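Local coordinates for VP4 CORE protein (PDB 2JHP) that forms part of the inner core of bluetongue virus and caps viral RNA as a multi-step assembly line that includes methyltransferase domains, at residues Ser15-Asp20 with His97-Phe102; Ala164-Arg169 with Glu371-Arg376; Val187-Glu192 with Arg257-Phe262; Gly553-Thr558 with Ile616-Glu621. All blocks are in the same frame, centred on the assembly; numbering follows the deposited sequence.

Interaction 1: residues Ser15-Asp20 with His97-Phe102; sequences SHIVKD and HDMKAF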
# COMPACT_ATOMS: atom_id res chain seq x y z
N SER A 15 -19.08 -21.66 -18.53
CA SER A 15 -18.29 -21.87 -19.74
C SER A 15 -18.96 -21.48 -21.06
O SER A 15 -18.29 -21.07 -22.01
CB SER A 15 -17.85 -23.34 -19.81
OG SER A 15 -17.43 -23.69 -21.11
N HIS A 16 -20.28 -21.64 -21.14
CA HIS A 16 -21.02 -21.39 -22.37
C HIS A 16 -21.09 -19.91 -22.76
O HIS A 16 -21.16 -19.59 -23.95
CB HIS A 16 -22.43 -22.00 -22.28
CG HIS A 16 -23.29 -21.34 -21.25
ND1 HIS A 16 -23.07 -21.48 -19.89
CD2 HIS A 16 -24.38 -20.55 -21.38
CE1 HIS A 16 -23.99 -20.79 -19.23
NE2 HIS A 16 -24.80 -20.22 -20.11
N ILE A 17 -21.07 -19.02 -21.77
CA ILE A 17 -21.18 -17.56 -22.00
C ILE A 17 -19.92 -17.02 -22.67
O ILE A 17 -19.97 -16.13 -23.52
CB ILE A 17 -21.38 -16.78 -20.68
CG1 ILE A 17 -22.35 -17.50 -19.74
CG2 ILE A 17 -21.88 -15.35 -20.96
CD1 ILE A 17 -22.08 -17.25 -18.28
N VAL A 18 -18.80 -17.60 -22.26
CA VAL A 18 -17.47 -17.24 -22.70
C VAL A 18 -17.28 -17.41 -24.21
O VAL A 18 -16.76 -16.51 -24.87
CB VAL A 18 -16.44 -18.09 -21.94
CG1 VAL A 18 -15.16 -18.31 -22.75
CG2 VAL A 18 -16.17 -17.47 -20.57
N LYS A 19 -17.74 -18.54 -24.74
CA LYS A 19 -17.52 -18.90 -26.15
C LYS A 19 -17.96 -17.81 -27.13
O LYS A 19 -17.43 -17.73 -28.24
CB LYS A 19 -18.21 -20.23 -26.48
CG LYS A 19 -17.59 -21.47 -25.84
CD LYS A 19 -18.56 -22.67 -25.90
CE LYS A 19 -18.06 -23.86 -25.06
NZ LYS A 19 -19.12 -24.88 -24.76
N ASP A 20 -18.89 -16.97 -26.70
CA ASP A 20 -19.51 -15.96 -27.57
C ASP A 20 -18.88 -14.57 -27.41
O ASP A 20 -19.45 -13.57 -27.85
CB ASP A 20 -21.01 -15.91 -27.28
CG ASP A 20 -21.84 -15.51 -28.49
OD1 ASP A 20 -21.45 -15.84 -29.64
OD2 ASP A 20 -22.89 -14.86 -28.29
N HIS A 97 -27.22 -14.22 -19.07
CA HIS A 97 -26.30 -14.53 -20.19
C HIS A 97 -25.74 -13.29 -20.90
O HIS A 97 -25.34 -13.37 -22.06
CB HIS A 97 -26.98 -15.44 -21.22
CG HIS A 97 -27.37 -16.78 -20.69
ND1 HIS A 97 -28.44 -16.97 -19.84
CD2 HIS A 97 -26.82 -18.01 -20.90
CE1 HIS A 97 -28.54 -18.25 -19.54
NE2 HIS A 97 -27.57 -18.90 -20.17
N ASP A 98 -25.71 -12.16 -20.19
CA ASP A 98 -25.11 -10.94 -20.72
C ASP A 98 -23.58 -11.04 -20.68
O ASP A 98 -22.97 -11.09 -19.61
CB ASP A 98 -25.59 -9.73 -19.91
CG ASP A 98 -25.33 -8.40 -20.61
OD1 ASP A 98 -24.32 -8.28 -21.33
OD2 ASP A 98 -26.15 -7.46 -20.43
N MET A 99 -22.96 -11.07 -21.86
CA MET A 99 -21.50 -11.13 -21.97
C MET A 99 -20.84 -9.85 -21.44
O MET A 99 -19.77 -9.91 -20.84
CB MET A 99 -21.06 -11.42 -23.41
CG MET A 99 -19.57 -11.72 -23.57
SD MET A 99 -19.02 -13.15 -22.61
CE MET A 99 -17.24 -12.96 -22.70
N LYS A 100 -21.49 -8.71 -21.67
CA LYS A 100 -21.00 -7.43 -21.16
C LYS A 100 -21.03 -7.33 -19.63
O LYS A 100 -20.01 -7.05 -19.01
CB LYS A 100 -21.72 -6.25 -21.82
CG LYS A 100 -21.09 -5.82 -23.14
CD LYS A 100 -21.88 -4.71 -23.82
CE LYS A 100 -21.25 -4.33 -25.16
NZ LYS A 100 -22.04 -3.29 -25.86
N ALA A 101 -22.19 -7.59 -19.02
CA ALA A 101 -22.32 -7.54 -17.56
C ALA A 101 -21.36 -8.52 -16.87
O ALA A 101 -20.78 -8.19 -15.83
CB ALA A 101 -23.75 -7.80 -17.14
N PHE A 102 -21.19 -9.70 -17.46
CA PHE A 102 -20.22 -10.70 -17.02
C PHE A 102 -18.81 -10.13 -16.97
O PHE A 102 -18.15 -10.18 -15.93
CB PHE A 102 -20.28 -11.91 -17.96
CG PHE A 102 -19.35 -13.04 -17.57
CD1 PHE A 102 -19.60 -13.79 -16.42
CD2 PHE A 102 -18.25 -13.37 -18.36
CE1 PHE A 102 -18.75 -14.84 -16.05
CE2 PHE A 102 -17.39 -14.41 -18.00
CZ PHE A 102 -17.64 -15.15 -16.84

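Interaction 2: residues Ala164-Arg169 with Glu371-Arg376; sequences AEIGTR and ELYHGR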
# COMPACT_ATOMS: atom_id res chain seq x y z
N ALA A 164 -1.33 31.99 4.82
CA ALA A 164 -2.51 31.83 3.95
C ALA A 164 -2.20 31.40 2.50
O ALA A 164 -1.17 31.80 1.91
CB ALA A 164 -3.42 33.11 3.97
N GLU A 165 -3.10 30.60 1.92
CA GLU A 165 -2.94 30.10 0.55
C GLU A 165 -4.27 29.91 -0.18
O GLU A 165 -4.41 30.31 -1.34
CB GLU A 165 -2.16 28.78 0.57
CG GLU A 165 -1.69 28.31 -0.81
CD GLU A 165 -1.21 26.87 -0.81
OE1 GLU A 165 -0.62 26.45 -1.82
OE2 GLU A 165 -1.43 26.16 0.20
N ILE A 166 -5.22 29.29 0.53
CA ILE A 166 -6.55 28.88 0.02
C ILE A 166 -7.10 29.56 -1.26
O ILE A 166 -7.07 30.79 -1.36
CB ILE A 166 -7.61 28.90 1.17
CG1 ILE A 166 -7.49 30.21 1.97
CG2 ILE A 166 -7.49 27.63 2.02
CD1 ILE A 166 -7.53 30.07 3.49
N GLY A 167 -7.60 28.78 -2.22
CA GLY A 167 -7.82 27.33 -2.08
C GLY A 167 -6.58 26.44 -2.20
O GLY A 167 -5.72 26.45 -1.32
N THR A 168 -6.50 25.63 -3.26
CA THR A 168 -7.55 25.46 -4.26
C THR A 168 -8.63 24.49 -3.75
O THR A 168 -8.48 23.88 -2.70
CB THR A 168 -6.95 24.94 -5.58
OG1 THR A 168 -7.97 24.88 -6.59
CG2 THR A 168 -6.33 23.55 -5.39
N ARG A 169 -9.72 24.38 -4.51
CA ARG A 169 -10.82 23.46 -4.18
C ARG A 169 -10.60 22.05 -4.73
O ARG A 169 -10.02 21.89 -5.81
CB ARG A 169 -12.15 24.03 -4.71
CG ARG A 169 -13.32 23.04 -4.75
CD ARG A 169 -13.91 22.76 -3.36
NE ARG A 169 -14.84 23.82 -2.96
CZ ARG A 169 -16.13 23.87 -3.30
NH1 ARG A 169 -16.67 22.91 -4.05
NH2 ARG A 169 -16.88 24.88 -2.89
N GLU A 371 -16.72 27.96 3.48
CA GLU A 371 -17.50 28.01 2.23
C GLU A 371 -16.94 27.10 1.14
O GLU A 371 -17.69 26.63 0.28
CB GLU A 371 -17.57 29.43 1.71
CG GLU A 371 -18.18 30.39 2.71
CD GLU A 371 -17.75 31.83 2.49
OE1 GLU A 371 -17.27 32.16 1.38
OE2 GLU A 371 -17.92 32.63 3.44
N LEU A 372 -15.63 26.87 1.17
CA LEU A 372 -14.98 26.04 0.16
C LEU A 372 -15.01 24.55 0.50
O LEU A 372 -15.13 23.73 -0.41
CB LEU A 372 -13.52 26.48 -0.07
CG LEU A 372 -13.22 27.76 -0.86
CD1 LEU A 372 -11.72 28.04 -0.84
CD2 LEU A 372 -13.71 27.66 -2.29
N TYR A 373 -14.90 24.19 1.78
CA TYR A 373 -14.69 22.79 2.15
C TYR A 373 -15.79 22.11 2.97
O TYR A 373 -15.93 20.89 2.91
CB TYR A 373 -13.31 22.62 2.81
CG TYR A 373 -12.18 23.20 1.98
CD1 TYR A 373 -11.86 22.69 0.72
CD2 TYR A 373 -11.44 24.27 2.46
CE1 TYR A 373 -10.83 23.24 -0.05
CE2 TYR A 373 -10.41 24.83 1.70
CZ TYR A 373 -10.11 24.31 0.45
OH TYR A 373 -9.08 24.88 -0.28
N HIS A 374 -16.56 22.88 3.73
CA HIS A 374 -17.66 22.31 4.52
C HIS A 374 -18.87 21.85 3.68
O HIS A 374 -19.01 22.21 2.50
CB HIS A 374 -18.11 23.29 5.61
CG HIS A 374 -17.17 23.41 6.77
ND1 HIS A 374 -17.58 23.85 8.01
CD2 HIS A 374 -15.85 23.13 6.88
CE1 HIS A 374 -16.54 23.85 8.83
NE2 HIS A 374 -15.48 23.42 8.17
N GLY A 375 -19.75 21.07 4.30
CA GLY A 375 -20.94 20.55 3.63
C GLY A 375 -21.19 19.11 4.04
O GLY A 375 -20.25 18.31 4.12
N ARG A 376 -22.45 18.78 4.29
CA ARG A 376 -22.82 17.43 4.72
C ARG A 376 -22.54 16.38 3.63
O ARG A 376 -22.57 15.19 3.91
CB ARG A 376 -24.29 17.38 5.18
CG ARG A 376 -24.54 16.52 6.43
CD ARG A 376 -24.62 15.03 6.11
NE ARG A 376 -24.06 14.19 7.17
CZ ARG A 376 -22.76 13.89 7.30
NH1 ARG A 376 -21.86 14.36 6.44
NH2 ARG A 376 -22.36 13.13 8.31

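Interaction 3: residues Val187-Glu192 with Arg257-Phe262; sequences VYSAEE and RVERLF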
# COMPACT_ATOMS: atom_id res chain seq x y z
N VAL A 187 -6.88 10.92 16.38
CA VAL A 187 -6.45 9.75 17.17
C VAL A 187 -5.60 8.81 16.31
O VAL A 187 -6.09 8.22 15.35
CB VAL A 187 -7.64 8.97 17.78
CG1 VAL A 187 -7.15 7.74 18.57
CG2 VAL A 187 -8.50 9.87 18.67
N TYR A 188 -4.32 8.69 16.65
CA TYR A 188 -3.42 7.73 15.98
C TYR A 188 -2.32 7.13 16.88
O TYR A 188 -2.19 5.92 16.98
CB TYR A 188 -2.80 8.31 14.70
CG TYR A 188 -1.72 7.43 14.12
CD1 TYR A 188 -2.02 6.17 13.55
CD2 TYR A 188 -0.38 7.83 14.15
CE1 TYR A 188 -1.05 5.36 13.04
CE2 TYR A 188 0.61 7.00 13.63
CZ TYR A 188 0.26 5.77 13.08
OH TYR A 188 1.22 4.94 12.55
N SER A 189 -1.51 7.99 17.50
CA SER A 189 -0.35 7.55 18.29
C SER A 189 -0.45 7.85 19.77
O SER A 189 0.37 7.36 20.54
CB SER A 189 0.98 8.12 17.72
OG SER A 189 1.10 9.51 17.94
N ALA A 190 -1.44 8.64 20.17
CA ALA A 190 -1.64 8.97 21.58
C ALA A 190 -2.09 7.74 22.38
O ALA A 190 -3.03 7.05 21.98
CB ALA A 190 -2.66 10.08 21.73
N GLU A 191 -1.40 7.47 23.50
CA GLU A 191 -1.80 6.41 24.43
C GLU A 191 -2.86 6.90 25.41
O GLU A 191 -3.59 6.10 25.99
CB GLU A 191 -0.62 5.92 25.25
CG GLU A 191 0.54 5.41 24.43
CD GLU A 191 1.85 5.52 25.19
OE1 GLU A 191 2.17 4.59 25.96
OE2 GLU A 191 2.53 6.55 25.02
N GLU A 192 -2.93 8.22 25.60
CA GLU A 192 -3.80 8.79 26.61
C GLU A 192 -4.40 10.08 26.09
O GLU A 192 -3.68 10.98 25.66
CB GLU A 192 -3.01 9.02 27.89
CG GLU A 192 -3.80 9.54 29.08
CD GLU A 192 -2.88 9.83 30.27
OE1 GLU A 192 -2.85 11.00 30.73
OE2 GLU A 192 -2.18 8.91 30.73
N ARG A 257 6.28 7.26 31.11
CA ARG A 257 6.36 7.94 29.83
C ARG A 257 5.13 7.63 28.97
O ARG A 257 4.74 6.48 28.84
CB ARG A 257 7.62 7.43 29.12
CG ARG A 257 8.16 8.27 27.98
CD ARG A 257 9.29 7.51 27.28
NE ARG A 257 8.77 6.37 26.52
CZ ARG A 257 9.52 5.45 25.93
NH1 ARG A 257 10.84 5.50 26.00
NH2 ARG A 257 8.93 4.46 25.27
N VAL A 258 4.52 8.67 28.41
CA VAL A 258 3.36 8.50 27.54
C VAL A 258 3.20 9.64 26.52
O VAL A 258 3.60 10.77 26.78
CB VAL A 258 2.02 8.35 28.34
CG1 VAL A 258 1.85 6.91 28.85
CG2 VAL A 258 1.94 9.37 29.48
N GLU A 259 2.63 9.32 25.37
CA GLU A 259 2.17 10.37 24.47
C GLU A 259 0.74 10.68 24.85
O GLU A 259 -0.13 9.80 24.81
CB GLU A 259 2.26 9.96 23.00
CG GLU A 259 1.77 11.05 22.09
CD GLU A 259 1.91 10.75 20.61
OE1 GLU A 259 2.64 9.80 20.24
OE2 GLU A 259 1.28 11.48 19.82
N ARG A 260 0.52 11.93 25.24
CA ARG A 260 -0.81 12.41 25.61
C ARG A 260 -1.31 13.39 24.55
O ARG A 260 -0.53 14.18 24.02
CB ARG A 260 -0.78 13.09 26.97
CG ARG A 260 -0.37 12.20 28.12
CD ARG A 260 -0.32 13.00 29.43
NE ARG A 260 0.47 12.34 30.47
CZ ARG A 260 1.71 12.69 30.80
NH1 ARG A 260 2.32 13.69 30.17
NH2 ARG A 260 2.35 12.02 31.75
N LEU A 261 -2.61 13.33 24.26
CA LEU A 261 -3.28 14.30 23.39
C LEU A 261 -4.40 15.02 24.14
O LEU A 261 -5.19 14.39 24.85
CB LEU A 261 -3.83 13.62 22.14
CG LEU A 261 -5.02 14.20 21.36
CD1 LEU A 261 -4.65 15.48 20.63
CD2 LEU A 261 -5.46 13.13 20.38
N PHE A 262 -4.45 16.34 23.95
CA PHE A 262 -5.41 17.21 24.61
C PHE A 262 -6.51 17.61 23.62
O PHE A 262 -6.23 18.21 22.58
CB PHE A 262 -4.66 18.44 25.13
CG PHE A 262 -5.51 19.42 25.90
CD1 PHE A 262 -5.69 19.28 27.27
CD2 PHE A 262 -6.09 20.51 25.26
CE1 PHE A 262 -6.46 20.19 28.00
CE2 PHE A 262 -6.86 21.44 25.98
CZ PHE A 262 -7.04 21.27 27.35

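Interaction 4: residues Gly553-Thr558 with Ile616-Glu621; sequences GHLYVT and IAALRE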
# COMPACT_ATOMS: atom_id res chain seq x y z
N GLY A 553 20.04 -18.94 -25.84
CA GLY A 553 18.92 -18.28 -26.54
C GLY A 553 17.83 -17.89 -25.56
O GLY A 553 17.17 -16.86 -25.71
N HIS A 554 17.65 -18.74 -24.55
CA HIS A 554 16.72 -18.51 -23.46
C HIS A 554 17.03 -17.21 -22.72
O HIS A 554 16.13 -16.46 -22.38
CB HIS A 554 16.79 -19.68 -22.49
CG HIS A 554 15.74 -19.67 -21.44
ND1 HIS A 554 15.69 -18.72 -20.45
CD2 HIS A 554 14.71 -20.52 -21.21
CE1 HIS A 554 14.66 -18.96 -19.66
NE2 HIS A 554 14.04 -20.05 -20.10
N LEU A 555 18.31 -16.96 -22.47
CA LEU A 555 18.73 -15.76 -21.73
C LEU A 555 18.62 -14.49 -22.59
O LEU A 555 18.19 -13.43 -22.11
CB LEU A 555 20.15 -15.91 -21.18
CG LEU A 555 20.61 -14.84 -20.18
CD1 LEU A 555 19.83 -14.90 -18.86
CD2 LEU A 555 22.10 -14.97 -19.91
N TYR A 556 19.04 -14.62 -23.84
CA TYR A 556 19.07 -13.52 -24.78
C TYR A 556 17.64 -13.06 -25.07
O TYR A 556 17.38 -11.85 -25.13
CB TYR A 556 19.79 -13.93 -26.07
CG TYR A 556 19.65 -12.93 -27.20
CD1 TYR A 556 20.59 -11.91 -27.37
CD2 TYR A 556 18.57 -13.00 -28.08
CE1 TYR A 556 20.45 -10.98 -28.41
CE2 TYR A 556 18.42 -12.09 -29.11
CZ TYR A 556 19.35 -11.08 -29.28
OH TYR A 556 19.19 -10.19 -30.31
N VAL A 557 16.73 -14.01 -25.22
CA VAL A 557 15.34 -13.68 -25.49
C VAL A 557 14.66 -13.04 -24.28
O VAL A 557 14.04 -11.99 -24.41
CB VAL A 557 14.54 -14.88 -26.06
CG1 VAL A 557 13.05 -14.61 -26.03
CG2 VAL A 557 14.98 -15.19 -27.50
N THR A 558 14.82 -13.65 -23.10
CA THR A 558 14.23 -13.13 -21.86
C THR A 558 14.61 -11.67 -21.63
O THR A 558 13.73 -10.84 -21.38
CB THR A 558 14.62 -13.96 -20.60
OG1 THR A 558 16.03 -14.22 -20.62
CG2 THR A 558 13.87 -15.28 -20.55
N ILE A 616 27.67 -16.32 -21.19
CA ILE A 616 28.46 -15.12 -21.50
C ILE A 616 28.28 -14.68 -22.96
O ILE A 616 28.30 -13.47 -23.25
CB ILE A 616 29.97 -15.25 -21.11
CG1 ILE A 616 30.69 -16.35 -21.89
CG2 ILE A 616 30.13 -15.45 -19.61
CD1 ILE A 616 31.43 -15.87 -23.13
N ALA A 617 28.08 -15.65 -23.85
CA ALA A 617 27.75 -15.38 -25.26
C ALA A 617 26.42 -14.62 -25.38
O ALA A 617 26.31 -13.69 -26.18
CB ALA A 617 27.71 -16.68 -26.07
N ALA A 618 25.43 -15.02 -24.58
CA ALA A 618 24.14 -14.34 -24.57
C ALA A 618 24.32 -12.89 -24.14
O ALA A 618 23.82 -11.98 -24.83
CB ALA A 618 23.15 -15.06 -23.66
N LEU A 619 25.03 -12.67 -23.03
CA LEU A 619 25.24 -11.33 -22.47
C LEU A 619 25.98 -10.42 -23.44
O LEU A 619 25.63 -9.24 -23.60
CB LEU A 619 25.99 -11.40 -21.13
CG LEU A 619 25.29 -11.40 -19.75
CD1 LEU A 619 24.08 -10.46 -19.67
CD2 LEU A 619 24.91 -12.80 -19.29
N ARG A 620 27.01 -10.96 -24.10
CA ARG A 620 27.78 -10.21 -25.10
C ARG A 620 26.89 -9.79 -26.26
O ARG A 620 26.95 -8.65 -26.71
CB ARG A 620 28.94 -11.04 -25.63
CG ARG A 620 30.17 -11.03 -24.76
CD ARG A 620 31.37 -11.52 -25.55
NE ARG A 620 32.40 -12.08 -24.68
CZ ARG A 620 33.56 -12.58 -25.09
NH1 ARG A 620 33.88 -12.58 -26.39
NH2 ARG A 620 34.42 -13.07 -24.20
N GLU A 621 26.06 -10.73 -26.72
CA GLU A 621 25.14 -10.48 -27.81
C GLU A 621 24.13 -9.42 -27.41
O GLU A 621 23.70 -8.62 -28.24
CB GLU A 621 24.43 -11.77 -28.23
CG GLU A 621 23.89 -11.73 -29.66
CD GLU A 621 24.97 -11.41 -30.68
OE1 GLU A 621 25.87 -12.25 -30.89
OE2 GLU A 621 24.91 -10.31 -31.27

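Interaction 1: residues Ser15-Asp20 with His97-Phe102
A first torsion of 66° places CG of H16 between its own backbone N and carbonyl carbon, and from there its imidazole meets that of H97 rim to rim. NE2 of H16 lies 3.1 Å from NE2 of H97, and the ring planes stand 63° apart, with neither ring over the face of the other. CD2 of H97 sits at the edge of the H16 ring. One face of that ring is backed by CG1 of I17.

The contact lies beside the five-stranded parallel sheet of an alpha/beta fold, order 2-3-1-4-5: residues 15-18 follow its central strand 7-10, and helix 99-112, which begins in the second segment, comes after the outer strand 87-88. Here D98 is the N-cap, its OD1 accepting weak hydrogen bonds from K100 N and A101 N, a capping interaction. One residue further on, M99 carries its side chain across to the other segment. The chain of M99 bends at chi2 (60°), bringing SD to 3.3 Å from the carbonyl O of I17 and 4.0 Å from I17 CG2. The same methyl of I17 also rests 4.1 Å from the carbonyl O of H97. Deeper down, CG2 of V18 touches CE2 of F102 at 4.2 Å, a buried apolar pair. V10 of strand 7-10 touches both V18 and F102, and Y49 of strand 48-51 is met by V18 and M99.

Interaction 2: residues Ala164-Arg169 with Glu371-Arg376
The ring of Y373 carries on one face CB of its own neighbour L372, 3.8 Å above the ring centre, and at its edge it meets the carbonyl O of T168 in the ring plane. CG2 of I166 also lies near that plane, 3.9 Å from Y373 OH. The other flat group, the guanidinium of R169, has the carbonyl O of L372 over one face. Bends of R169 at chi2 (76°) and chi3 (81°) curl its chain back over the end of the helix. The modelled 2.6 Å between R169 NE and L372 O has too poor an angle for a hydrogen bond, and so close a distance is doubtful. CD2 of L372 passes 4.1 Å from R169 NE, so this leucine packs beside the arginine chain.

The polar link across the contact is the hydroxyl of Y373, which donates to T168 O at 2.7 Å. The donor stands 56° out of the carbonyl plane, well away from a lone-pair direction. This bond satisfies the phenol of a buried residue and ties it to an otherwise irregular backbone. CA of G167 lies near the same OH, but I166 and G167 are poorly ordered, and the cis peptides modelled on both flanks of G167 are uncertain.

P158 and P325 pack on Y373, E371 OE2 is hydrogen-bonded to Y334 OH, and R378 NE to Y373 O. Loop 164-169 belongs to the link from strand 149-152 of one seven-stranded sheet to helix 178-186, which leads into strand 192-196 of the other; it is held on the end of helix 363-373, which follows strand 357-362.

Interaction 3: residues Val187-Glu192 with Arg257-Phe262
OE2 of E259 is gripped from several sides: S189 OG lies 2.7 Å away, R350 forms a salt bridge with it, and S301 OG is a further hydrogen-bond partner. S189 OG is almost as close to E259 OE1, so which oxygen takes a proton from the serine is unsettled; R350 NH2 also hydrogen-bonds S189 OG, and OE1 is bound by H347 N. The extended chain of E259 carries the carboxylate to this buried cluster, whose arginine probably offsets its charge.

A second carboxylate, that of E191, binds the backbone of E259. E191 OE2 accepts a hydrogen bond from E259 N at 2.8 Å, nearly straight (166°), met on the anti side and 31° out of the carboxylate plane; H347 NE2 is its other partner. E259 O in turn accepts from E191 N at 3.0 Å and, weakly, from E192 N. L261 N closes the register on E192 O at 2.9 Å.

Side chains of E192 and R260 run alongside each other in the same direction. E192 OE1 faces the guanidinium edge, 3.6 Å from R260 NE in a long salt bridge, but its stronger partner is H194; A299 O and N253 O hold the two NH groups. V258 CG2 lies over one guanidinium face, toward its rim.

Here strands 192-196 and 260-264 begin as parallel neighbours in the seven-stranded mixed sheet of order 3-2-1-4-5-7-6, the topology of a Rossmann-like methyltransferase domain.

Interaction 4: residues Gly553-Thr558 with Ile616-Glu621
The methyl of A618 is the small bump at the middle of this helix pair, fitting against the shallow hollow between L555 and Y556. Its CB lies 3.9 Å from L555 CD2 and 4.3 Å from Y556 CB, and the backbones are nearest where Y556 and A618 face each other. A small residue at this point lets the helix axes approach to 8.4 Å while they run in similar directions, crossing at -30°.

Larger side chains close in around the alanine. L555 holds its CG trans to its backbone N (chi1 -169°), which points the branch at the other helix, where CD2 abuts L619 CD2 at 3.6 Å. The two leucines approach at a slant, and L619 reaches this point although its CB starts away from helix 553-558.

Y556 fills the other flank. Its ring has the carbonyl O of A618 at the edge, and CE1 touches E621 CG at 3.7 Å. With CG anti to its backbone N, E621 lays CB and CG along the ring; the bend at chi2 then swings the carboxylate aside, its plane 67° from that of the ring. E621 OE2 has a weak hydrogen bond to T536 OG1.

F572 of helix 568-576 touches both L555 and L619, L638 of helix 635-641 packs on L619, and L523 of helix 523-533 meets the far side of helix 553-558. The arrangement is that of an all-helical bundle in the C-terminal part of the chain, packed through apolar side chains.

Overall arrangement
The four contacts are well separated, the nearest atoms of any two being at least about 17 Å apart. Interactions 3 and 4 are buried, interaction 1 is partly so, and interaction 2 is at the surface. Chemistry follows place: interaction 3, where two inner strands of a sheet begin, relies on backbone bonds and a charged cluster, whereas interaction 4 joins two helices by apolar fit. Interaction 1 mixes apolar packing inside with two histidines at its rim, and interaction 2 pins a loop to a helix end by one tyrosine bond. Along the chain, interaction 3 is nested within the loop closed by interaction 2, while interactions 1 and 4 belong to other regions.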